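Local coordinates for ChrR-like cupin domain-containing protein (PDB 3CJX) that is of unknown function but adopts a cupin-like fold, a beta scaffold that in many relatives encloses a small-molecule or metal site, at residues L11-T16 with F33-D38; L58-G63 with C119-T124; W74-Y79 with S96-N101. All coordinates share one frame; numbering follows the deposited sequence.

Interaction 1. Residues L11-T16 with F33-D38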
loop_
_atom_site.group_PDB
_atom_site.type_symbol
_atom_site.label_atom_id
_atom_site.label_comp_id
_atom_site.label_asym_id
_atom_site.label_seq_id
_atom_site.Cartn_x
_atom_site.Cartn_y
_atom_site.Cartn_z
ATOM N N LEU A 11 4.091 15.937 -12.435
ATOM C CA LEU A 11 3.667 15.469 -11.132
ATOM C C LEU A 11 4.546 14.279 -10.790
ATOM O O LEU A 11 4.233 13.166 -11.155
ATOM C CB LEU A 11 2.196 15.097 -11.160
ATOM C CG LEU A 11 1.286 16.303 -11.333
ATOM C CD1 LEU A 11 -0.123 15.831 -11.607
ATOM C CD2 LEU A 11 1.344 17.230 -10.107
ATOM N N THR A 12 5.653 14.542 -10.102
ATOM C CA THR A 12 6.651 13.527 -9.790
ATOM C C THR A 12 7.050 13.499 -8.316
ATOM O O THR A 12 7.144 14.545 -7.656
ATOM C CB THR A 12 7.941 13.738 -10.629
ATOM O OG1 THR A 12 8.845 12.654 -10.397
ATOM C CG2 THR A 12 8.642 15.072 -10.296
ATOM N N VAL A 13 7.311 12.288 -7.824
ATOM C CA VAL A 13 7.693 12.065 -6.444
ATOM C C VAL A 13 8.953 11.225 -6.364
ATOM O O VAL A 13 8.973 10.123 -6.877
ATOM C CB VAL A 13 6.595 11.293 -5.704
ATOM C CG1 VAL A 13 7.047 10.954 -4.305
ATOM C CG2 VAL A 13 5.313 12.097 -5.655
ATOM N N ASP A 14 10.005 11.731 -5.739
ATOM C CA ASP A 14 11.228 10.959 -5.563
ATOM C C ASP A 14 11.165 10.261 -4.201
ATOM O O ASP A 14 11.288 10.921 -3.158
ATOM C CB ASP A 14 12.449 11.877 -5.645
ATOM C CG ASP A 14 13.766 11.141 -5.409
ATOM O OD1 ASP A 14 13.760 10.012 -4.871
ATOM O OD2 ASP A 14 14.831 11.703 -5.743
ATOM N N THR A 15 10.999 8.934 -4.199
ATOM C CA THR A 15 10.891 8.201 -2.921
ATOM C C THR A 15 12.193 8.086 -2.113
ATOM O O THR A 15 12.154 7.631 -0.989
ATOM C CB THR A 15 10.250 6.805 -3.079
ATOM O OG1 THR A 15 11.079 5.968 -3.894
ATOM C CG2 THR A 15 8.862 6.910 -3.690
ATOM N N THR A 16 13.331 8.498 -2.669
ATOM C CA THR A 16 14.611 8.507 -1.929
ATOM C C THR A 16 14.954 9.862 -1.288
ATOM O O THR A 16 15.893 9.944 -0.519
ATOM C CB THR A 16 15.814 8.111 -2.822
ATOM O OG1 THR A 16 16.115 9.157 -3.747
ATOM C CG2 THR A 16 15.536 6.831 -3.575
ATOM N N PHE A 33 5.434 4.904 1.500
ATOM C CA PHE A 33 5.707 6.161 0.838
ATOM C C PHE A 33 4.554 6.334 -0.161
ATOM O O PHE A 33 4.501 5.623 -1.154
ATOM C CB PHE A 33 7.068 6.188 0.140
ATOM C CG PHE A 33 7.577 7.582 -0.101
ATOM C CD1 PHE A 33 6.821 8.493 -0.836
ATOM C CD2 PHE A 33 8.786 7.988 0.419
ATOM C CE1 PHE A 33 7.255 9.769 -1.049
ATOM C CE2 PHE A 33 9.239 9.262 0.205
ATOM C CZ PHE A 33 8.471 10.159 -0.541
ATOM N N PRO A 34 3.631 7.274 0.098
ATOM C CA PRO A 34 2.531 7.416 -0.831
ATOM C C PRO A 34 2.989 8.059 -2.125
ATOM O O PRO A 34 3.901 8.874 -2.110
ATOM C CB PRO A 34 1.568 8.347 -0.086
ATOM C CG PRO A 34 2.443 9.161 0.772
ATOM C CD PRO A 34 3.556 8.268 1.184
ATOM N N LEU A 35 2.373 7.657 -3.229
ATOM C CA LEU A 35 2.668 8.195 -4.554
ATOM C C LEU A 35 1.416 8.859 -5.153
ATOM O O LEU A 35 1.411 10.070 -5.397
ATOM C CB LEU A 35 3.220 7.086 -5.469
ATOM C CG LEU A 35 4.382 6.317 -4.824
ATOM C CD1 LEU A 35 4.829 5.135 -5.667
ATOM C CD2 LEU A 35 5.531 7.297 -4.567
ATOM N N PHE A 36 0.357 8.066 -5.336
ATOM C CA PHE A 36 -0.895 8.537 -5.925
ATOM C C PHE A 36 -2.094 8.051 -5.122
ATOM O O PHE A 36 -2.206 6.869 -4.860
ATOM C CB PHE A 36 -1.006 8.048 -7.372
ATOM C CG PHE A 36 -2.203 8.572 -8.094
ATOM C CD1 PHE A 36 -2.138 9.771 -8.769
ATOM C CD2 PHE A 36 -3.396 7.872 -8.092
ATOM C CE1 PHE A 36 -3.236 10.266 -9.429
ATOM C CE2 PHE A 36 -4.499 8.364 -8.743
ATOM C CZ PHE A 36 -4.423 9.554 -9.413
HETATM N N MSE A 37 -2.999 8.964 -4.752
HETATM C CA MSE A 37 -4.196 8.612 -3.968
HETATM C C MSE A 37 -5.461 9.264 -4.499
HETATM O O MSE A 37 -5.578 10.488 -4.515
HETATM C CB MSE A 37 -4.009 9.005 -2.522
HETATM C CG MSE A 37 -2.670 8.613 -2.024
HETATM SE SE MSE A 37 -2.712 8.144 -0.202
HETATM C CE MSE A 37 -3.390 6.342 -0.461
ATOM N N ASP A 38 -6.405 8.432 -4.918
ATOM C CA ASP A 38 -7.678 8.876 -5.489
ATOM C C ASP A 38 -8.787 8.183 -4.721
ATOM O O ASP A 38 -9.238 7.120 -5.131
ATOM C CB ASP A 38 -7.745 8.508 -6.978
ATOM C CG ASP A 38 -9.020 8.986 -7.657
ATOM O OD1 ASP A 38 -10.014 9.289 -6.953
ATOM O OD2 ASP A 38 -9.035 9.052 -8.914
#
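Thr15 lies across the Phe33 ring, with its CA and its methyl CG2 over the same face. Its CA sits 3.9 Å from the ring centroid and 20° off the ring normal, the geometry of a CH-pi contact shifted toward the rim. Phe33 offers this face because its CG stands anti to the backbone N (chi1 -159°), with CB directed at the loop. Val13 approaches the same ring obliquely through one branch, CG1, which lies 3.5 Å from Phe33 CE1. That methyl also reaches Leu35, whose CD2 is 4.0 Å from Val13 CG1. Two residues further on, Thr15 CG2 comes to 3.5 Å from the same Leu35 CD2, the two side chains running roughly at right angles. Leu35 CD2 therefore touches both loop methyls, although CB of Leu35 does not itself aim at the loop.

No hydrogen bond crosses the contact, which rests mainly on methyl and ring contacts, with Thr15 O also near the Phe33 ring. The loop supplies its own polar order: Asp14 OD1 accepts Thr16 N at 2.7 Å on its anti side, closing an Asx turn, and takes the Thr16 OG1 hydroxyl at 2.7 Å on its syn side. Phe33 also meets Phe20 edge-to-face, and a bound glycerol hydrogen-bonds to Asp14 N. On the strand, Leu35 and Phe36 both face Val45, which identifies a classic beta bulge. The contact is thus an irregular N-terminal segment laid over a bulged strand of one sheet of the cupin-like fold.

Interaction 2. Residues L58-G63 with C119-T124; sequences LHFHTG and CNVNFT
The imidazole of His59 takes the Asn122 carboxamide at its edge and has the Asn120 carboxamide over one face. The edge contact is a hydrogen bond: His59 ND1 donates to Asn122 OD1 at 2.8 Å, and the acceptor is only 2° out of the ring plane. The two side chains lie side by side and point the same way; ring and amide planes are 61° apart, and the donor sits 25° out of the carbonyl plane. The Asn120 side chain also lies beside that of His61, pointing the same way, while His59 O lies over one face of the His61 ring. Among the residues on the other side of the sheet, Phe60 CB meets the edge of the Phe123 ring at CE2, 3.9 Å away.

These groups ride on two antiparallel strands whose axes approach to 4.6 Å. The pairing is Leu58–Phe123 and Phe60–Val121 (hydrogen-bonded), alternating with His59–Asn122 and His61–Asn120 (non-hydrogen-bonded). Phe60 and Val121 exchange two backbone bonds, with N to O distances of 2.8 Å from Phe60 N to Val121 O and 3.0 Å from Val121 N to Phe60 O. Leu58 and Phe123 also exchange two bonds, Phe123 N to Leu58 O nearly straight and Leu58 N to Phe123 O weak. Beyond the strand end, Thr62 N donates to Cys119 O, and Thr62 OG1 accepts from Cys119 N, extending the ladder with a side-chain hydroxyl.

The chemistry divides the sheet into a face of imidazoles and amides and a face carrying Leu58, Phe60, Val121 and Phe123. The His-X-His spacing recalls the first cupin sequence motif. With His61 NE2 weakly bonded to a glycerol, the imidazole and amide face is consistent with a polar pocket such as cupins carry.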
loop_
_atom_site.group_PDB
_atom_site.type_symbol
_atom_site.label_atom_id
_atom_site.label_comp_id
_atom_site.label_asym_id
_atom_site.label_seq_id
_atom_site.Cartn_x
_atom_site.Cartn_y
_atom_site.Cartn_z
ATOM N N LEU A 58 -5.965 -10.913 7.208
ATOM C CA LEU A 58 -6.515 -11.302 5.909
ATOM C C LEU A 58 -7.120 -10.065 5.228
ATOM O O LEU A 58 -7.881 -9.333 5.838
ATOM C CB LEU A 58 -7.591 -12.386 6.035
ATOM C CG LEU A 58 -7.239 -13.859 6.240
ATOM C CD1 LEU A 58 -8.501 -14.634 6.513
ATOM C CD2 LEU A 58 -6.591 -14.432 5.031
ATOM N N HIS A 59 -6.762 -9.845 3.966
ATOM C CA HIS A 59 -7.258 -8.710 3.174
ATOM C C HIS A 59 -8.182 -9.179 2.072
ATOM O O HIS A 59 -7.716 -9.825 1.141
ATOM C CB HIS A 59 -6.109 -7.928 2.492
ATOM C CG HIS A 59 -5.174 -7.227 3.440
ATOM N ND1 HIS A 59 -5.611 -6.432 4.479
ATOM C CD2 HIS A 59 -3.821 -7.158 3.463
ATOM C CE1 HIS A 59 -4.570 -5.941 5.128
ATOM N NE2 HIS A 59 -3.472 -6.366 4.532
ATOM N N PHE A 60 -9.477 -8.871 2.169
ATOM C CA PHE A 60 -10.415 -9.148 1.078
ATOM C C PHE A 60 -10.369 -7.945 0.135
ATOM O O PHE A 60 -10.620 -6.821 0.566
ATOM C CB PHE A 60 -11.839 -9.334 1.601
ATOM C CG PHE A 60 -12.856 -9.511 0.530
ATOM C CD1 PHE A 60 -13.106 -10.757 0.010
ATOM C CD2 PHE A 60 -13.559 -8.433 0.037
ATOM C CE1 PHE A 60 -14.038 -10.934 -0.984
ATOM C CE2 PHE A 60 -14.495 -8.605 -0.971
ATOM C CZ PHE A 60 -14.738 -9.861 -1.473
ATOM N N HIS A 61 -10.057 -8.183 -1.142
ATOM C CA HIS A 61 -9.949 -7.106 -2.151
ATOM C C HIS A 61 -11.235 -6.904 -2.934
ATOM O O HIS A 61 -11.772 -7.854 -3.482
ATOM C CB HIS A 61 -8.834 -7.405 -3.151
ATOM C CG HIS A 61 -7.517 -7.654 -2.506
ATOM N ND1 HIS A 61 -6.852 -6.683 -1.789
ATOM C CD2 HIS A 61 -6.748 -8.766 -2.440
ATOM C CE1 HIS A 61 -5.722 -7.184 -1.318
ATOM N NE2 HIS A 61 -5.639 -8.450 -1.692
ATOM N N THR A 62 -11.728 -5.671 -2.987
ATOM C CA THR A 62 -12.917 -5.374 -3.767
ATOM C C THR A 62 -12.573 -4.961 -5.203
ATOM O O THR A 62 -13.457 -4.821 -6.033
ATOM C CB THR A 62 -13.746 -4.243 -3.130
ATOM O OG1 THR A 62 -12.957 -3.051 -3.062
ATOM C CG2 THR A 62 -14.228 -4.632 -1.722
ATOM N N GLY A 63 -11.292 -4.726 -5.471
ATOM C CA GLY A 63 -10.814 -4.345 -6.797
ATOM C C GLY A 63 -9.473 -5.017 -7.032
ATOM O O GLY A 63 -8.982 -5.724 -6.124
ATOM N N CYS A 119 -11.301 -1.175 -2.292
ATOM C CA CYS A 119 -11.101 -1.114 -0.883
ATOM C C CYS A 119 -10.621 -2.450 -0.311
ATOM O O CYS A 119 -10.692 -3.500 -0.960
ATOM C CB CYS A 119 -12.440 -0.682 -0.304
ATOM S SG CYS A 119 -12.565 -0.703 1.390
ATOM N N ASN A 120 -10.113 -2.374 0.906
ATOM C CA ASN A 120 -9.669 -3.572 1.588
ATOM C C ASN A 120 -10.563 -3.788 2.785
ATOM O O ASN A 120 -10.829 -2.887 3.569
ATOM C CB ASN A 120 -8.173 -3.533 1.942
ATOM C CG ASN A 120 -7.276 -3.844 0.735
ATOM O OD1 ASN A 120 -7.757 -3.985 -0.390
ATOM N ND2 ASN A 120 -5.978 -3.968 0.975
ATOM N N VAL A 121 -11.120 -4.995 2.864
ATOM C CA VAL A 121 -11.990 -5.338 3.984
ATOM C C VAL A 121 -11.148 -6.345 4.742
ATOM O O VAL A 121 -10.722 -7.351 4.178
ATOM C CB VAL A 121 -13.364 -5.916 3.561
ATOM C CG1 VAL A 121 -14.258 -6.097 4.784
ATOM C CG2 VAL A 121 -14.016 -5.005 2.563
ATOM N N ASN A 122 -10.919 -6.058 6.020
ATOM C CA ASN A 122 -10.018 -6.849 6.866
ATOM C C ASN A 122 -10.718 -7.846 7.764
ATOM O O ASN A 122 -11.670 -7.495 8.466
ATOM C CB ASN A 122 -9.170 -5.889 7.708
ATOM C CG ASN A 122 -8.362 -4.911 6.839
ATOM O OD1 ASN A 122 -7.757 -5.305 5.842
ATOM N ND2 ASN A 122 -8.371 -3.637 7.207
ATOM N N PHE A 123 -10.241 -9.091 7.733
ATOM C CA PHE A 123 -10.786 -10.158 8.555
ATOM C C PHE A 123 -9.666 -10.922 9.256
ATOM O O PHE A 123 -8.507 -10.803 8.886
ATOM C CB PHE A 123 -11.570 -11.158 7.710
ATOM C CG PHE A 123 -12.763 -10.589 6.996
ATOM C CD1 PHE A 123 -14.003 -10.604 7.576
ATOM C CD2 PHE A 123 -12.649 -10.113 5.714
ATOM C CE1 PHE A 123 -15.108 -10.115 6.906
ATOM C CE2 PHE A 123 -13.740 -9.624 5.042
ATOM C CZ PHE A 123 -14.980 -9.627 5.643
ATOM N N THR A 124 -10.037 -11.676 10.289
ATOM C CA THR A 124 -9.146 -12.605 10.992
ATOM C C THR A 124 -9.223 -13.908 10.203
ATOM O O THR A 124 -10.113 -14.063 9.362
ATOM C CB THR A 124 -9.632 -12.891 12.422
ATOM O OG1 THR A 124 -11.013 -13.259 12.385
ATOM C CG2 THR A 124 -9.504 -11.666 13.292
#

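Interaction 3. Residues W74-Y79 with S96-N101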
loop_
_atom_site.group_PDB
_atom_site.type_symbol
_atom_site.label_atom_id
_atom_site.label_comp_id
_atom_site.label_asym_id
_atom_site.label_seq_id
_atom_site.Cartn_x
_atom_site.Cartn_y
_atom_site.Cartn_z
ATOM N N TRP A 74 8.310 -12.272 0.247
ATOM C CA TRP A 74 7.021 -12.360 0.911
ATOM C C TRP A 74 6.164 -13.417 0.244
ATOM O O TRP A 74 6.411 -13.800 -0.903
ATOM C CB TRP A 74 6.302 -11.027 0.928
ATOM C CG TRP A 74 5.777 -10.545 -0.397
ATOM C CD1 TRP A 74 6.398 -9.692 -1.263
ATOM C CD2 TRP A 74 4.497 -10.839 -0.974
ATOM N NE1 TRP A 74 5.598 -9.463 -2.346
ATOM C CE2 TRP A 74 4.428 -10.152 -2.195
ATOM C CE3 TRP A 74 3.411 -11.622 -0.577
ATOM C CZ2 TRP A 74 3.310 -10.208 -3.022
ATOM C CZ3 TRP A 74 2.295 -11.687 -1.403
ATOM C CH2 TRP A 74 2.257 -10.989 -2.613
ATOM N N TYR A 75 5.176 -13.910 0.978
ATOM C CA TYR A 75 4.285 -14.941 0.461
ATOM C C TYR A 75 2.925 -14.891 1.135
ATOM O O TYR A 75 2.767 -14.341 2.227
ATOM C CB TYR A 75 4.895 -16.319 0.696
ATOM C CG TYR A 75 4.981 -16.693 2.157
ATOM C CD1 TYR A 75 6.053 -16.263 2.941
ATOM C CD2 TYR A 75 3.985 -17.461 2.765
ATOM C CE1 TYR A 75 6.131 -16.578 4.281
ATOM C CE2 TYR A 75 4.048 -17.766 4.108
ATOM C CZ TYR A 75 5.134 -17.325 4.859
ATOM O OH TYR A 75 5.238 -17.626 6.199
ATOM N N TYR A 76 1.946 -15.470 0.462
ATOM C CA TYR A 76 0.603 -15.528 0.989
ATOM C C TYR A 76 0.511 -16.862 1.713
ATOM O O TYR A 76 0.928 -17.891 1.190
ATOM C CB TYR A 76 -0.473 -15.404 -0.103
ATOM C CG TYR A 76 -0.706 -14.012 -0.689
ATOM C CD1 TYR A 76 -0.835 -12.890 0.131
ATOM C CD2 TYR A 76 -0.946 -13.839 -2.053
ATOM C CE1 TYR A 76 -1.099 -11.625 -0.400
ATOM C CE2 TYR A 76 -1.236 -12.582 -2.588
ATOM C CZ TYR A 76 -1.305 -11.483 -1.757
ATOM O OH TYR A 76 -1.542 -10.239 -2.295
ATOM N N THR A 77 -0.017 -16.833 2.930
ATOM C CA THR A 77 -0.179 -18.029 3.763
ATOM C C THR A 77 -0.658 -19.269 3.014
ATOM O O THR A 77 -0.190 -20.368 3.244
ATOM C CB THR A 77 -1.246 -17.755 4.843
ATOM O OG1 THR A 77 -0.892 -16.582 5.581
ATOM C CG2 THR A 77 -1.401 -18.942 5.769
ATOM N N GLU A 78 -1.614 -19.062 2.126
ATOM C CA GLU A 78 -2.264 -20.113 1.366
ATOM C C GLU A 78 -1.361 -20.707 0.271
ATOM O O GLU A 78 -1.514 -21.863 -0.087
ATOM C CB GLU A 78 -3.546 -19.534 0.722
ATOM C CG GLU A 78 -4.573 -18.808 1.684
ATOM C CD GLU A 78 -4.229 -17.329 2.125
ATOM O OE1 GLU A 78 -3.232 -16.716 1.658
ATOM O OE2 GLU A 78 -4.991 -16.787 2.968
ATOM N N TYR A 79 -0.405 -19.926 -0.238
ATOM C CA TYR A 79 0.469 -20.354 -1.335
ATOM C C TYR A 79 1.957 -20.281 -0.968
ATOM O O TYR A 79 2.740 -19.604 -1.635
ATOM C CB TYR A 79 0.209 -19.460 -2.534
ATOM C CG TYR A 79 -1.210 -19.485 -3.046
ATOM C CD1 TYR A 79 -1.597 -20.373 -4.050
ATOM C CD2 TYR A 79 -2.169 -18.616 -2.545
ATOM C CE1 TYR A 79 -2.900 -20.390 -4.539
ATOM C CE2 TYR A 79 -3.471 -18.631 -3.027
ATOM C CZ TYR A 79 -3.826 -19.518 -4.032
ATOM O OH TYR A 79 -5.115 -19.542 -4.536
ATOM N N SER A 96 -10.704 -11.729 -4.236
ATOM C CA SER A 96 -9.754 -12.602 -3.596
ATOM C C SER A 96 -9.487 -12.171 -2.149
ATOM O O SER A 96 -9.718 -11.026 -1.769
ATOM C CB SER A 96 -8.459 -12.678 -4.407
ATOM O OG SER A 96 -7.762 -11.443 -4.447
ATOM N N ILE A 97 -9.044 -13.133 -1.349
ATOM C CA ILE A 97 -8.718 -12.906 0.040
ATOM C C ILE A 97 -7.467 -13.727 0.358
ATOM O O ILE A 97 -7.469 -14.936 0.209
ATOM C CB ILE A 97 -9.913 -13.268 0.969
ATOM C CG1 ILE A 97 -9.536 -13.069 2.445
ATOM C CG2 ILE A 97 -10.389 -14.686 0.701
ATOM C CD1 ILE A 97 -10.727 -13.206 3.395
ATOM N N HIS A 98 -6.386 -13.060 0.741
ATOM C CA HIS A 98 -5.147 -13.743 1.104
ATOM C C HIS A 98 -4.518 -13.033 2.282
ATOM O O HIS A 98 -4.964 -11.963 2.668
ATOM C CB HIS A 98 -4.155 -13.782 -0.067
ATOM C CG HIS A 98 -4.698 -14.439 -1.294
ATOM N ND1 HIS A 98 -4.981 -13.740 -2.448
ATOM C CD2 HIS A 98 -5.071 -15.719 -1.526
ATOM C CE1 HIS A 98 -5.478 -14.567 -3.350
ATOM N NE2 HIS A 98 -5.549 -15.772 -2.814
ATOM N N GLN A 99 -3.466 -13.638 2.829
ATOM C CA GLN A 99 -2.748 -13.112 3.988
ATOM C C GLN A 99 -1.245 -12.947 3.728
ATOM O O GLN A 99 -0.527 -13.927 3.557
ATOM C CB GLN A 99 -2.959 -14.046 5.174
ATOM C CG GLN A 99 -2.178 -13.639 6.392
ATOM C CD GLN A 99 -2.527 -14.434 7.606
ATOM O OE1 GLN A 99 -2.576 -15.668 7.579
ATOM N NE2 GLN A 99 -2.746 -13.728 8.708
ATOM N N PHE A 100 -0.799 -11.697 3.772
ATOM C CA PHE A 100 0.580 -11.297 3.513
ATOM C C PHE A 100 1.488 -11.726 4.669
ATOM O O PHE A 100 1.139 -11.562 5.837
ATOM C CB PHE A 100 0.621 -9.763 3.333
ATOM C CG PHE A 100 1.951 -9.207 2.919
ATOM C CD1 PHE A 100 2.882 -8.805 3.873
ATOM C CD2 PHE A 100 2.253 -9.026 1.581
ATOM C CE1 PHE A 100 4.100 -8.271 3.496
ATOM C CE2 PHE A 100 3.470 -8.499 1.187
ATOM C CZ PHE A 100 4.394 -8.113 2.134
ATOM N N ASN A 101 2.644 -12.279 4.328
ATOM C CA ASN A 101 3.639 -12.661 5.302
ATOM C C ASN A 101 5.026 -12.307 4.792
ATOM O O ASN A 101 5.294 -12.468 3.594
ATOM C CB ASN A 101 3.670 -14.179 5.509
ATOM C CG ASN A 101 2.394 -14.743 6.104
ATOM O OD1 ASN A 101 2.223 -14.775 7.326
ATOM N ND2 ASN A 101 1.544 -15.291 5.246
#
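Tyr76 is sandwiched: His98 CB lies over the centre of one ring face and Trp74 CZ3 over the centre of the opposite one, each 3.4 Å from the ring plane. The contact belongs to neighbouring antiparallel strands in a sheet of the cupin-like fold, where Tyr76 pairs with Phe100 and Tyr75 with Asn101. On the CB side, the His98 imidazole makes an offset stack with the Tyr76 ring, with planes at 25°. Tyr79 CE2 comes to 3.5 Å from His98 NE2, the rings oblique to each other. Phe100 forms a second offset stack, on the five-membered ring of Trp74, its CE2 placed above the indole face with planes 27° apart. Trp74 reaches that position with CG between the backbone N and the carbonyl carbon (chi1 71°). Asn101 CB in turn sits over the Tyr75 ring, 3.7 Å from its centroid.

Outside partners hold several polar ends. His98 ND1 hydrogen-bonds to Glu92, which also has a weak bond with Tyr76 OH; Trp74 NE1 bonds to Thr69, and Asn101 OD1 to Thr55.

Along the backbone, Tyr75 N donates to Asn101 O and Thr77 N to Gln99 O, each at 3.0 Å. The chain then reverses through a type I turn from Tyr76 to Tyr79, which brings Glu78 OE1 to Gln99 N in a weak bond. At the second position of that turn, Thr77 OG1 joins two side chains of the opposing strand. It accepts from Asn101 ND2 at 2.8 Å, lying almost in the amide plane, and gives its own hydrogen to Gln99 OE1, also 2.8 Å from Thr77 OG1.

In the fold
From the N terminus, interaction 1 comes first: the 16 residues between 11-16 and 33-38 loop out and return as strand 30-38, laying the leading segment on the six-stranded mixed sheet. That loop is complete before interaction 2 opens at 58-63. Interaction 2 spans 55 residues to 119-124, and interaction 3, joining 74-79 with 96-101, is nested inside it. Interactions 2 and 3 share the antiparallel sheet, where strands 58-61 and 97-101 are neighbours; His61 N to Ser96 O (2.9 Å) and His59 N to His98 O (3.1 Å) are probable hydrogen bonds between them. Interaction 1 lies across the chain's centre from both, its centre about 23 Å from that of interaction 2.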